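Local atomic coordinates of nickel-dependent hydrogenase large subunit (Allochromatium vinosum, PDB entry 3MYR), a protein that oxidises molecular hydrogen at a nickel-iron centre as the large subunit of a heterodimeric hydrogenase, probably recycling the H2 that nitrogenase releases. Residues R39-I44 and A55-I60; I44-D49 and I501-A506; V117-A122 and M186-Y191; Y177-E182 and L262-F267. All coordinates share one frame; numbering follows the deposited sequence.

Contacts 1 and 2 share I44 and meet at the magnesium site, where E42 of contact 1 and A506 of contact 2 both bind the metal. Contacts 3 and 4 form a second pair, on the other side of the chain's centre; both use helix 181-201, and V117 packs against L179 between them. Contact 1 is buried and joins an arginine-carbonyl grip to aliphatic packing. Contact 2 is only partly buried: backbone bonds hold a turn to a strand, and a lysine lies at its exposed margin. Contact 3 is buried and purely apolar. Contact 4 reaches the surface and adds a proline-aromatic contact and one weak hydrogen bond.

Contact 1. Residues R39-I44 and A55-I60; sequences RGIETI and AFVQRI. With MG (magnesium ion), chain O.
R39 NH2 donates to I60 O at 2.8 Å, the shortest polar bond between 39-44 and 55-60. It is fairly straight, with an N-H...O angle of 161°, and I60 O lies in the guanidinium plane. NH1 of R39 donates to R59 O at 3.0 Å in a more bent bond. One arginine edge thus holds two successive carbonyls, of R59 and I60. A bend in the R39 chain at chi3 (-62°) helps bring this edge to them. I41 CD1 sits 3.6 Å above the centre of the R39 guanidinium and covers one face. The same methyl packs on I60 CG1 at 3.7 Å, so I41 wedges between the arginine and I60. The other branch of I41, CG2, meets V57 CG1 at 4.2 Å. Further along, I44 CG2 approaches F56 CD2 obliquely at 4.0 Å. An alanine in place of R39 removes both donors and would probably leave R59 O and I60 O without these mates, and the I41 methyl without the flat group it covers.

E42 points away from 55-60. Its OE2 binds the magnesium ion at 2.0 Å, while OE1 accepts from a metal-bound water at 2.6 Å. A506 O, H561 NE2 and two more waters complete the site. R59 turns to the small subunit HydA, where it bonds to C147 O of that chain and touches an iron-sulfur cluster. The R39 bonds probably help to hold the backbone just before C61, which lines the nickel-iron pocket, while E42, three residues after R39, supplies a magnesium ligand.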
loop_
_atom_site.group_PDB
_atom_site.type_symbol
_atom_site.label_atom_id
_atom_site.label_comp_id
_atom_site.label_asym_id
_atom_site.label_seq_id
_atom_site.Cartn_x
_atom_site.Cartn_y
_atom_site.Cartn_z
ATOM N N ARG B 39 -9.608 -9.531 7.203
ATOM C CA ARG B 39 -8.888 -9.707 8.479
ATOM C C ARG B 39 -9.685 -9.252 9.730
ATOM O O ARG B 39 -9.518 -9.827 10.827
ATOM C CB ARG B 39 -7.500 -9.035 8.446
ATOM C CG ARG B 39 -6.575 -9.706 7.436
ATOM C CD ARG B 39 -5.367 -8.877 7.013
ATOM N NE ARG B 39 -5.811 -7.645 6.357
ATOM C CZ ARG B 39 -5.069 -6.544 6.221
ATOM N NH1 ARG B 39 -3.837 -6.489 6.754
ATOM N NH2 ARG B 39 -5.615 -5.461 5.648
ATOM N N GLY B 40 -10.497 -8.201 9.572
ATOM C CA GLY B 40 -11.407 -7.719 10.637
ATOM C C GLY B 40 -10.580 -6.925 11.656
ATOM O O GLY B 40 -10.786 -7.003 12.871
ATOM N N ILE B 41 -9.722 -6.062 11.145
ATOM C CA ILE B 41 -8.925 -5.205 11.988
ATOM C C ILE B 41 -9.783 -4.273 12.883
ATOM O O ILE B 41 -9.414 -3.948 14.029
ATOM C CB ILE B 41 -7.906 -4.430 11.110
ATOM C CG1 ILE B 41 -6.947 -5.464 10.498
ATOM C CG2 ILE B 41 -7.145 -3.299 12.001
ATOM C CD1 ILE B 41 -6.036 -4.921 9.365
ATOM N N GLU B 42 -10.938 -3.856 12.388
ATOM C CA GLU B 42 -11.788 -2.995 13.220
ATOM C C GLU B 42 -12.175 -3.689 14.528
ATOM O O GLU B 42 -12.190 -3.078 15.603
ATOM C CB GLU B 42 -13.016 -2.511 12.421
ATOM C CG GLU B 42 -12.670 -1.467 11.309
ATOM C CD GLU B 42 -13.692 -1.486 10.150
ATOM O OE1 GLU B 42 -14.328 -2.571 10.001
ATOM O OE2 GLU B 42 -13.816 -0.470 9.368
ATOM N N THR B 43 -12.438 -4.982 14.420
ATOM C CA THR B 43 -12.839 -5.802 15.553
ATOM C C THR B 43 -11.654 -6.021 16.463
ATOM O O THR B 43 -11.785 -5.906 17.691
ATOM C CB THR B 43 -13.326 -7.132 14.998
ATOM O OG1 THR B 43 -14.524 -6.874 14.248
ATOM C CG2 THR B 43 -13.629 -8.164 16.119
ATOM N N ILE B 44 -10.472 -6.208 15.863
ATOM C CA ILE B 44 -9.227 -6.355 16.654
ATOM C C ILE B 44 -8.947 -5.167 17.568
ATOM O O ILE B 44 -8.567 -5.332 18.754
ATOM C CB ILE B 44 -8.063 -6.726 15.744
ATOM C CG1 ILE B 44 -8.319 -8.164 15.229
ATOM C CG2 ILE B 44 -6.642 -6.656 16.507
ATOM C CD1 ILE B 44 -7.483 -8.544 13.947
ATOM N N ALA B 55 -0.664 2.098 15.063
ATOM C CA ALA B 55 0.268 0.999 14.729
ATOM C C ALA B 55 -0.456 -0.231 14.203
ATOM O O ALA B 55 0.034 -0.876 13.281
ATOM C CB ALA B 55 1.096 0.601 15.965
ATOM N N PHE B 56 -1.652 -0.527 14.755
ATOM C CA PHE B 56 -2.534 -1.570 14.175
ATOM C C PHE B 56 -3.058 -1.188 12.796
ATOM O O PHE B 56 -2.971 -1.982 11.847
ATOM C CB PHE B 56 -3.759 -1.846 15.089
ATOM C CG PHE B 56 -3.422 -2.525 16.385
ATOM C CD1 PHE B 56 -2.800 -1.808 17.442
ATOM C CD2 PHE B 56 -3.733 -3.896 16.567
ATOM C CE1 PHE B 56 -2.449 -2.432 18.630
ATOM C CE2 PHE B 56 -3.406 -4.569 17.796
ATOM C CZ PHE B 56 -2.763 -3.831 18.850
ATOM N N VAL B 57 -3.664 -0.007 12.648
ATOM C CA VAL B 57 -4.320 0.258 11.362
ATOM C C VAL B 57 -3.320 0.646 10.253
ATOM O O VAL B 57 -3.597 0.490 9.070
ATOM C CB VAL B 57 -5.425 1.305 11.452
ATOM C CG1 VAL B 57 -6.499 0.783 12.385
ATOM C CG2 VAL B 57 -4.872 2.651 12.029
ATOM N N GLN B 58 -2.123 1.066 10.614
ATOM C CA GLN B 58 -1.150 1.181 9.567
ATOM C C GLN B 58 -0.977 -0.138 8.801
ATOM O O GLN B 58 -0.776 -0.132 7.564
ATOM C CB GLN B 58 0.195 1.675 10.092
ATOM C CG GLN B 58 1.118 2.007 8.879
ATOM C CD GLN B 58 2.417 2.718 9.246
ATOM O OE1 GLN B 58 3.026 2.493 10.323
ATOM N NE2 GLN B 58 2.877 3.531 8.329
ATOM N N ARG B 59 -1.038 -1.251 9.531
ATOM C CA ARG B 59 -0.913 -2.595 8.954
ATOM C C ARG B 59 -2.175 -3.052 8.217
ATOM O O ARG B 59 -2.212 -4.160 7.696
ATOM C CB ARG B 59 -0.490 -3.632 10.027
ATOM C CG ARG B 59 1.052 -3.693 10.195
ATOM C CD ARG B 59 1.670 -2.344 10.724
ATOM N NE ARG B 59 3.030 -2.577 11.213
ATOM C CZ ARG B 59 3.738 -1.693 11.907
ATOM N NH1 ARG B 59 3.128 -0.599 12.383
ATOM N NH2 ARG B 59 5.049 -1.913 12.157
ATOM N N ILE B 60 -3.169 -2.185 8.099
ATOM C CA ILE B 60 -4.163 -2.403 7.046
ATOM C C ILE B 60 -3.462 -2.589 5.707
ATOM O O ILE B 60 -3.880 -3.403 4.874
ATOM C CB ILE B 60 -5.187 -1.223 7.000
ATOM C CG1 ILE B 60 -6.123 -1.424 8.216
ATOM C CG2 ILE B 60 -5.968 -1.223 5.627
ATOM C CD1 ILE B 60 -7.125 -0.156 8.432
HETATM MG MG MG O . -14.416 -0.339 7.464
HETATM O O HOH W 1 -15.306 -2.284 7.637
HETATM O O HOH W 2 -16.158 0.456 8.226
HETATM O O HOH W 3 -15.201 -0.229 5.529
#

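Contact 2. Residues I44-D49 and I501-A506. With MG (magnesium ion), chain O.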
loop_
_atom_site.group_PDB
_atom_site.type_symbol
_atom_site.label_atom_id
_atom_site.label_comp_id
_atom_site.label_asym_id
_atom_site.label_seq_id
_atom_site.Cartn_x
_atom_site.Cartn_y
_atom_site.Cartn_z
ATOM N N ILE B 44 -10.472 -6.208 15.863
ATOM C CA ILE B 44 -9.227 -6.355 16.654
ATOM C C ILE B 44 -8.947 -5.167 17.568
ATOM O O ILE B 44 -8.567 -5.332 18.754
ATOM C CB ILE B 44 -8.063 -6.726 15.744
ATOM C CG1 ILE B 44 -8.319 -8.164 15.229
ATOM C CG2 ILE B 44 -6.642 -6.656 16.507
ATOM C CD1 ILE B 44 -7.483 -8.544 13.947
ATOM N N LEU B 45 -9.280 -3.969 17.101
ATOM C CA LEU B 45 -9.039 -2.760 17.916
ATOM C C LEU B 45 -9.877 -2.569 19.134
ATOM O O LEU B 45 -9.499 -1.737 19.950
ATOM C CB LEU B 45 -9.266 -1.493 17.074
ATOM C CG LEU B 45 -8.255 -1.264 15.979
ATOM C CD1 LEU B 45 -8.846 -0.379 14.884
ATOM C CD2 LEU B 45 -6.871 -0.728 16.615
ATOM N N LYS B 46 -11.112 -3.117 19.161
ATOM C CA LYS B 46 -12.019 -2.807 20.256
ATOM C C LYS B 46 -11.320 -3.069 21.593
ATOM O O LYS B 46 -10.697 -4.109 21.745
ATOM C CB LYS B 46 -13.303 -3.689 20.220
ATOM C CG LYS B 46 -14.190 -3.395 18.994
ATOM C CD LYS B 46 -15.705 -3.313 19.299
ATOM C CE LYS B 46 -16.447 -2.696 18.057
ATOM N NZ LYS B 46 -17.634 -1.777 18.378
ATOM N N GLY B 47 -11.466 -2.157 22.561
ATOM C CA GLY B 47 -10.944 -2.384 23.909
ATOM C C GLY B 47 -9.518 -1.906 24.060
ATOM O O GLY B 47 -9.041 -1.815 25.164
ATOM N N ARG B 48 -8.840 -1.541 22.978
ATOM C CA ARG B 48 -7.406 -1.214 23.073
ATOM C C ARG B 48 -7.192 0.261 23.364
ATOM O O ARG B 48 -8.148 1.006 23.407
ATOM C CB ARG B 48 -6.710 -1.649 21.777
ATOM C CG ARG B 48 -6.703 -3.194 21.677
ATOM C CD ARG B 48 -5.941 -3.613 20.408
ATOM N NE ARG B 48 -6.204 -5.027 20.059
ATOM C CZ ARG B 48 -5.469 -6.049 20.483
ATOM N NH1 ARG B 48 -4.411 -5.860 21.286
ATOM N NH2 ARG B 48 -5.728 -7.252 20.012
ATOM N N ASP B 49 -5.933 0.657 23.584
ATOM C CA ASP B 49 -5.570 2.035 23.824
ATOM C C ASP B 49 -5.591 2.852 22.523
ATOM O O ASP B 49 -4.921 2.478 21.575
ATOM C CB ASP B 49 -4.181 2.100 24.426
ATOM C CG ASP B 49 -3.868 3.507 25.038
ATOM O OD1 ASP B 49 -4.078 4.564 24.374
ATOM O OD2 ASP B 49 -3.519 3.556 26.230
ATOM N N ILE B 501 -10.807 2.086 23.165
ATOM C CA ILE B 501 -11.562 2.135 21.934
ATOM C C ILE B 501 -12.935 1.394 22.090
ATOM O O ILE B 501 -12.986 0.138 22.260
ATOM C CB ILE B 501 -10.753 1.530 20.756
ATOM C CG1 ILE B 501 -9.393 2.286 20.504
ATOM C CG2 ILE B 501 -11.574 1.486 19.475
ATOM C CD1 ILE B 501 -8.368 1.530 19.511
ATOM N N ALA B 502 -14.032 2.139 21.954
ATOM C CA ALA B 502 -15.341 1.501 22.003
ATOM C C ALA B 502 -15.810 1.161 20.580
ATOM O O ALA B 502 -16.448 0.146 20.352
ATOM C CB ALA B 502 -16.370 2.434 22.665
ATOM N N ASN B 503 -15.488 2.002 19.621
ATOM C CA ASN B 503 -15.695 1.636 18.226
ATOM C C ASN B 503 -14.584 2.280 17.423
ATOM O O ASN B 503 -14.133 3.412 17.716
ATOM C CB ASN B 503 -17.066 2.159 17.706
ATOM C CG ASN B 503 -17.554 1.390 16.458
ATOM O OD1 ASN B 503 -16.890 0.441 16.016
ATOM N ND2 ASN B 503 -18.675 1.833 15.855
ATOM N N TYR B 504 -14.230 1.625 16.334
ATOM C CA TYR B 504 -13.292 2.202 15.417
ATOM C C TYR B 504 -13.737 1.730 14.028
ATOM O O TYR B 504 -13.743 0.534 13.721
ATOM C CB TYR B 504 -11.879 1.714 15.773
ATOM C CG TYR B 504 -10.778 2.560 15.147
ATOM C CD1 TYR B 504 -9.944 3.379 15.947
ATOM C CD2 TYR B 504 -10.563 2.546 13.760
ATOM C CE1 TYR B 504 -8.912 4.109 15.396
ATOM C CE2 TYR B 504 -9.522 3.295 13.210
ATOM C CZ TYR B 504 -8.682 4.065 14.065
ATOM O OH TYR B 504 -7.694 4.895 13.542
ATOM N N GLN B 505 -14.031 2.655 13.138
ATOM C CA GLN B 505 -14.459 2.210 11.820
ATOM C C GLN B 505 -13.635 2.948 10.743
ATOM O O GLN B 505 -13.583 4.194 10.713
ATOM C CB GLN B 505 -15.997 2.536 11.670
ATOM C CG GLN B 505 -16.835 1.611 12.561
ATOM C CD GLN B 505 -16.814 0.167 12.001
ATOM O OE1 GLN B 505 -16.916 -0.033 10.782
ATOM N NE2 GLN B 505 -16.839 -0.815 12.875
ATOM N N ALA B 506 -13.071 2.203 9.822
ATOM C CA ALA B 506 -12.353 2.833 8.721
ATOM C C ALA B 506 -13.212 2.737 7.477
ATOM O O ALA B 506 -13.759 1.687 7.183
ATOM C CB ALA B 506 -10.966 2.144 8.459
HETATM MG MG MG O . -14.416 -0.339 7.464
HETATM O O HOH W 4 -18.882 -2.145 15.994
HETATM O O HOH W 2 -16.158 0.456 8.226
HETATM O O HOH W 3 -15.201 -0.229 5.529
HETATM O O HOH W 1 -15.306 -2.284 7.637
#
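G47 N donates to I501 O at 2.8 Å and I501 N donates to R48 O at 2.9 Å, so the type II turn L45-R48 is clipped by two backbone bonds to I501, ahead of the corner at A502. I501 packs against the turn, beside the carbonyls of L45 and R48. Its CG1 lies 3.4 Å from R48 O, and its CD1 packs on L45 CD2 at 4.0 Å. Replacing I501 by an alanine would probably open a gap beside the turn and take away one of the supports of L45 CD2. The other methyl of L45, CD1, rests over one face of the Y504 ring, 3.8 Å from the centroid, in a CH-pi contact. Y504 has CG anti to the backbone N (chi1 -163°), which turns one ring face to L45 CD1. The Y504 hydroxyl bonds to H492 and S72.

K46 runs along the outer margin. Its chain is bent at chi2 and chi4, and NZ donates to A502 O at 3.0 Å, in the plane of that carbonyl. NZ also makes a weak bond to N503 OD1 and donates to a water at 2.7 Å. A502 and N503 form a classic beta bulge opposite V495 on the neighbouring strand. At the far end of the strand, A506 O binds the magnesium ion at 2.1 Å. R48 leads off to D257 of the small subunit HydA, where it forms a salt bridge. The chemistry is layered: aliphatic groups and backbone bonds seal the turn against the strand, while the charged ends of K46 and R48 are satisfied at its margins.

Contact 3. Residues V117-A122 and M186-Y191; sequences VDVVSA and MAVAHY
V188 CG2 is the main bump of this contact. It projects from helix 181-201 into a shallow hollow formed by V117, V119 and A122. V119 CG2 is its closest neighbour in the hollow, at 4.0 Å, and the two valine side chains cross at about a right angle. A122 CB meets the same methyl at 4.2 Å, and V117 CG1 does so at 4.3 Å. V188 holds CG2 anti to its carbonyl carbon (chi1 163°), and this is the branch that all three neighbours touch.

A second bump fits beside the first. V117 CG2 presses on A187 CB at 3.6 Å, the tightest approach between the two segments. The small A187 lets the valine come close to the helix surface. No hydrogen bond crosses; between these two segments the contact is made by methyl groups. D118 turns away and caps the short helix 119-122: its OD1 accepts from S121 N at 3.2 Å and, weakly, from V120 N.

I155 of helix 145-160 touches both V119 and V188. One turn earlier on helix 181-201, N184 bonds to D118 N. M186 and H190 lie against helix 236-265, so helix 181-201 is packed between that long helix and 117-122.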
loop_
_atom_site.group_PDB
_atom_site.type_symbol
_atom_site.label_atom_id
_atom_site.label_comp_id
_atom_site.label_asym_id
_atom_site.label_seq_id
_atom_site.Cartn_x
_atom_site.Cartn_y
_atom_site.Cartn_z
ATOM N N VAL B 117 2.181 -1.559 -22.297
ATOM C CA VAL B 117 3.535 -1.772 -22.821
ATOM C C VAL B 117 3.729 -3.260 -23.091
ATOM O O VAL B 117 3.476 -4.100 -22.210
ATOM C CB VAL B 117 4.587 -1.320 -21.781
ATOM C CG1 VAL B 117 5.989 -1.824 -22.127
ATOM C CG2 VAL B 117 4.553 0.221 -21.616
ATOM N N ASP B 118 4.122 -3.591 -24.316
ATOM C CA ASP B 118 4.368 -4.980 -24.710
ATOM C C ASP B 118 5.874 -5.299 -24.578
ATOM O O ASP B 118 6.710 -4.839 -25.354
ATOM C CB ASP B 118 3.863 -5.165 -26.145
ATOM C CG ASP B 118 3.950 -6.622 -26.636
ATOM O OD1 ASP B 118 4.772 -7.391 -26.100
ATOM O OD2 ASP B 118 3.255 -6.964 -27.626
ATOM N N VAL B 119 6.224 -6.110 -23.610
ATOM C CA VAL B 119 7.617 -6.377 -23.363
ATOM C C VAL B 119 8.289 -7.195 -24.464
ATOM O O VAL B 119 9.466 -7.007 -24.729
ATOM C CB VAL B 119 7.751 -7.144 -22.025
ATOM C CG1 VAL B 119 9.194 -7.649 -21.898
ATOM C CG2 VAL B 119 7.431 -6.136 -20.884
ATOM N N VAL B 120 7.528 -8.067 -25.128
ATOM C CA VAL B 120 8.112 -8.837 -26.248
ATOM C C VAL B 120 8.420 -7.960 -27.448
ATOM O O VAL B 120 9.502 -8.079 -28.096
ATOM C CB VAL B 120 7.203 -10.037 -26.647
ATOM C CG1 VAL B 120 7.726 -10.768 -27.959
ATOM C CG2 VAL B 120 7.167 -11.034 -25.451
ATOM N N SER B 121 7.501 -7.043 -27.733
ATOM C CA SER B 121 7.749 -6.051 -28.775
ATOM C C SER B 121 9.024 -5.190 -28.505
ATOM O O SER B 121 9.738 -4.894 -29.435
ATOM C CB SER B 121 6.479 -5.189 -28.959
ATOM O OG SER B 121 6.815 -4.003 -29.638
ATOM N N ALA B 122 9.330 -4.842 -27.234
ATOM C CA ALA B 122 10.605 -4.130 -26.887
ATOM C C ALA B 122 11.849 -4.864 -27.437
ATOM O O ALA B 122 12.816 -4.247 -27.799
ATOM C CB ALA B 122 10.739 -3.963 -25.342
ATOM N N MET B 186 11.708 1.802 -24.201
ATOM C CA MET B 186 11.924 2.938 -23.373
ATOM C C MET B 186 11.203 2.748 -22.013
ATOM O O MET B 186 11.762 3.007 -20.947
ATOM C CB MET B 186 11.396 4.192 -24.060
ATOM C CG MET B 186 11.565 5.458 -23.203
ATOM S SD MET B 186 10.906 6.965 -24.069
ATOM C CE MET B 186 9.170 6.772 -23.660
ATOM N N ALA B 187 9.937 2.343 -22.068
ATOM C CA ALA B 187 9.149 2.102 -20.861
ATOM C C ALA B 187 9.722 0.985 -20.002
ATOM O O ALA B 187 9.711 1.087 -18.776
ATOM C CB ALA B 187 7.728 1.768 -21.246
ATOM N N VAL B 188 10.194 -0.097 -20.612
ATOM C CA VAL B 188 10.853 -1.152 -19.870
ATOM C C VAL B 188 12.116 -0.625 -19.150
ATOM O O VAL B 188 12.361 -0.969 -17.998
ATOM C CB VAL B 188 11.279 -2.298 -20.859
ATOM C CG1 VAL B 188 12.308 -3.186 -20.225
ATOM C CG2 VAL B 188 10.023 -3.133 -21.270
ATOM N N ALA B 189 12.963 0.159 -19.847
ATOM C CA ALA B 189 14.115 0.742 -19.183
ATOM C C ALA B 189 13.649 1.613 -18.008
ATOM O O ALA B 189 14.263 1.601 -16.934
ATOM C CB ALA B 189 14.874 1.611 -20.161
ATOM N N HIS B 190 12.584 2.384 -18.204
ATOM C CA HIS B 190 12.136 3.259 -17.115
ATOM C C HIS B 190 11.541 2.494 -15.944
ATOM O O HIS B 190 11.667 2.916 -14.782
ATOM C CB HIS B 190 11.133 4.291 -17.616
ATOM C CG HIS B 190 11.722 5.274 -18.579
ATOM N ND1 HIS B 190 13.092 5.385 -18.809
ATOM C CD2 HIS B 190 11.133 6.217 -19.339
ATOM C CE1 HIS B 190 13.300 6.338 -19.707
ATOM N NE2 HIS B 190 12.136 6.885 -20.005
ATOM N N TYR B 191 10.865 1.396 -16.262
ATOM C CA TYR B 191 10.392 0.447 -15.239
ATOM C C TYR B 191 11.558 0.051 -14.316
ATOM O O TYR B 191 11.427 0.015 -13.075
ATOM C CB TYR B 191 9.796 -0.769 -15.960
ATOM C CG TYR B 191 9.290 -1.943 -15.112
ATOM C CD1 TYR B 191 7.910 -2.237 -15.041
ATOM C CD2 TYR B 191 10.177 -2.818 -14.497
ATOM C CE1 TYR B 191 7.419 -3.370 -14.337
ATOM C CE2 TYR B 191 9.711 -3.923 -13.750
ATOM C CZ TYR B 191 8.340 -4.223 -13.708
ATOM O OH TYR B 191 7.893 -5.338 -12.998
#

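Contact 4. Residues Y177-E182 and L262-F267; sequences YRLPPE and LAIAGF
L179 and F267 make the largest apolar contribution. L179 CD2 meets F267 CD1 at 3.7 Å. The other leucine methyl, CD1, meets I264 CG1 at 3.9 Å, and these two side chains cross at about a right angle. With its two branches split in this way, L179 reaches both I264 and F267.

A CH-pi contact lies next to it. P180 CD sits over one face of the F267 ring, 4.2 Å from the centroid and shifted toward the rim. F267 has CG anti to its carbonyl carbon (chi1 -72°), which swings the ring toward 177-182. P180 is the N-cap residue of helix 181-201, while I264 lies on helix 236-265 and F267 is three residues on. In this mostly helical part of the subunit, the contact therefore joins the entry of helix 181-201 to the region of I264-F267. A backbone bond from F267 N to I264 O, 3.0 Å long, holds the turn that carries the ring.

The polar part is slight. R178 NE makes a weak, bent hydrogen bond to F267 O at 3.2 Å, with the carbonyl oxygen in the guanidinium plane. R178 NH1 forms a salt bridge with D270, and R178 N is bonded to the hydroxyl of Y268.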
loop_
_atom_site.group_PDB
_atom_site.type_symbol
_atom_site.label_atom_id
_atom_site.label_comp_id
_atom_site.label_asym_id
_atom_site.label_seq_id
_atom_site.Cartn_x
_atom_site.Cartn_y
_atom_site.Cartn_z
ATOM N N TYR B 177 -2.403 -3.794 -27.702
ATOM C CA TYR B 177 -1.060 -3.137 -27.564
ATOM C C TYR B 177 -0.711 -2.343 -28.812
ATOM O O TYR B 177 -0.745 -2.890 -29.903
ATOM C CB TYR B 177 0.047 -4.164 -27.288
ATOM C CG TYR B 177 0.044 -4.769 -25.901
ATOM C CD1 TYR B 177 -0.134 -6.142 -25.734
ATOM C CD2 TYR B 177 0.353 -3.974 -24.762
ATOM C CE1 TYR B 177 -0.051 -6.731 -24.452
ATOM C CE2 TYR B 177 0.472 -4.520 -23.496
ATOM C CZ TYR B 177 0.268 -5.916 -23.346
ATOM O OH TYR B 177 0.322 -6.435 -22.079
ATOM N N ARG B 178 -0.432 -1.049 -28.671
ATOM C CA ARG B 178 -0.310 -0.216 -29.860
ATOM C C ARG B 178 1.045 0.507 -29.996
ATOM O O ARG B 178 1.330 1.069 -31.061
ATOM C CB ARG B 178 -1.458 0.815 -29.925
ATOM C CG ARG B 178 -2.954 0.282 -29.769
ATOM C CD ARG B 178 -3.802 1.530 -30.020
ATOM N NE ARG B 178 -5.041 1.876 -29.289
ATOM C CZ ARG B 178 -6.069 1.100 -29.287
ATOM N NH1 ARG B 178 -7.195 1.436 -28.680
ATOM N NH2 ARG B 178 -5.899 -0.107 -29.828
ATOM N N LEU B 179 1.829 0.585 -28.913
ATOM C CA LEU B 179 3.144 1.283 -28.964
ATOM C C LEU B 179 4.116 0.661 -29.965
ATOM O O LEU B 179 4.224 -0.559 -30.057
ATOM C CB LEU B 179 3.820 1.349 -27.562
ATOM C CG LEU B 179 3.028 1.931 -26.404
ATOM C CD1 LEU B 179 3.913 1.866 -25.074
ATOM C CD2 LEU B 179 2.594 3.363 -26.710
ATOM N N PRO B 180 4.912 1.486 -30.623
ATOM C CA PRO B 180 6.031 0.955 -31.429
ATOM C C PRO B 180 7.101 0.286 -30.513
ATOM O O PRO B 180 7.191 0.599 -29.320
ATOM C CB PRO B 180 6.637 2.222 -32.100
ATOM C CG PRO B 180 6.339 3.341 -31.089
ATOM C CD PRO B 180 4.959 2.954 -30.462
ATOM N N PRO B 181 7.872 -0.677 -31.065
ATOM C CA PRO B 181 8.974 -1.340 -30.303
ATOM C C PRO B 181 9.823 -0.364 -29.468
ATOM O O PRO B 181 10.069 -0.641 -28.285
ATOM C CB PRO B 181 9.835 -1.945 -31.398
ATOM C CG PRO B 181 8.768 -2.381 -32.516
ATOM C CD PRO B 181 7.762 -1.145 -32.469
ATOM N N GLU B 182 10.221 0.777 -30.067
ATOM C CA GLU B 182 11.007 1.828 -29.377
ATOM C C GLU B 182 10.343 2.344 -28.099
ATOM O O GLU B 182 11.015 2.539 -27.083
ATOM C CB GLU B 182 11.266 3.023 -30.337
ATOM C CG GLU B 182 12.267 2.679 -31.439
ATOM C CD GLU B 182 11.725 1.600 -32.455
ATOM O OE1 GLU B 182 12.608 0.794 -32.989
ATOM O OE2 GLU B 182 10.424 1.552 -32.652
ATOM N N LEU B 262 2.453 11.027 -20.714
ATOM C CA LEU B 262 1.930 11.800 -21.837
ATOM C C LEU B 262 2.235 11.160 -23.193
ATOM O O LEU B 262 1.324 11.066 -24.008
ATOM C CB LEU B 262 2.372 13.287 -21.825
ATOM C CG LEU B 262 2.049 14.085 -20.538
ATOM C CD1 LEU B 262 2.590 15.561 -20.612
ATOM C CD2 LEU B 262 0.590 14.085 -20.186
ATOM N N ALA B 263 3.480 10.715 -23.426
ATOM C CA ALA B 263 3.856 10.069 -24.687
ATOM C C ALA B 263 3.002 8.793 -24.898
ATOM O O ALA B 263 2.508 8.575 -25.997
ATOM C CB ALA B 263 5.338 9.696 -24.718
ATOM N N ILE B 264 2.834 7.978 -23.858
ATOM C CA ILE B 264 2.023 6.722 -23.970
ATOM C C ILE B 264 0.532 7.010 -24.212
ATOM O O ILE B 264 -0.077 6.424 -25.125
ATOM C CB ILE B 264 2.242 5.787 -22.767
ATOM C CG1 ILE B 264 3.631 5.153 -22.902
ATOM C CG2 ILE B 264 1.195 4.630 -22.698
ATOM C CD1 ILE B 264 4.146 4.501 -21.613
ATOM N N ALA B 265 -0.010 8.025 -23.517
ATOM C CA ALA B 265 -1.402 8.425 -23.706
ATOM C C ALA B 265 -1.768 8.727 -25.176
ATOM O O ALA B 265 -2.915 8.502 -25.600
ATOM C CB ALA B 265 -1.695 9.676 -22.836
ATOM N N GLY B 266 -0.838 9.324 -25.933
ATOM C CA GLY B 266 -1.081 9.735 -27.305
ATOM C C GLY B 266 -1.515 8.550 -28.175
ATOM O O GLY B 266 -2.178 8.752 -29.203
ATOM N N PHE B 267 -1.147 7.312 -27.795
ATOM C CA PHE B 267 -1.514 6.109 -28.577
ATOM C C PHE B 267 -2.818 5.458 -28.080
ATOM O O PHE B 267 -3.271 4.487 -28.649
ATOM C CB PHE B 267 -0.360 5.072 -28.542
ATOM C CG PHE B 267 0.864 5.490 -29.386
ATOM C CD1 PHE B 267 1.851 6.302 -28.847
ATOM C CD2 PHE B 267 0.995 5.068 -30.721
ATOM C CE1 PHE B 267 2.971 6.684 -29.624
ATOM C CE2 PHE B 267 2.116 5.473 -31.516
ATOM C CZ PHE B 267 3.071 6.274 -30.956
#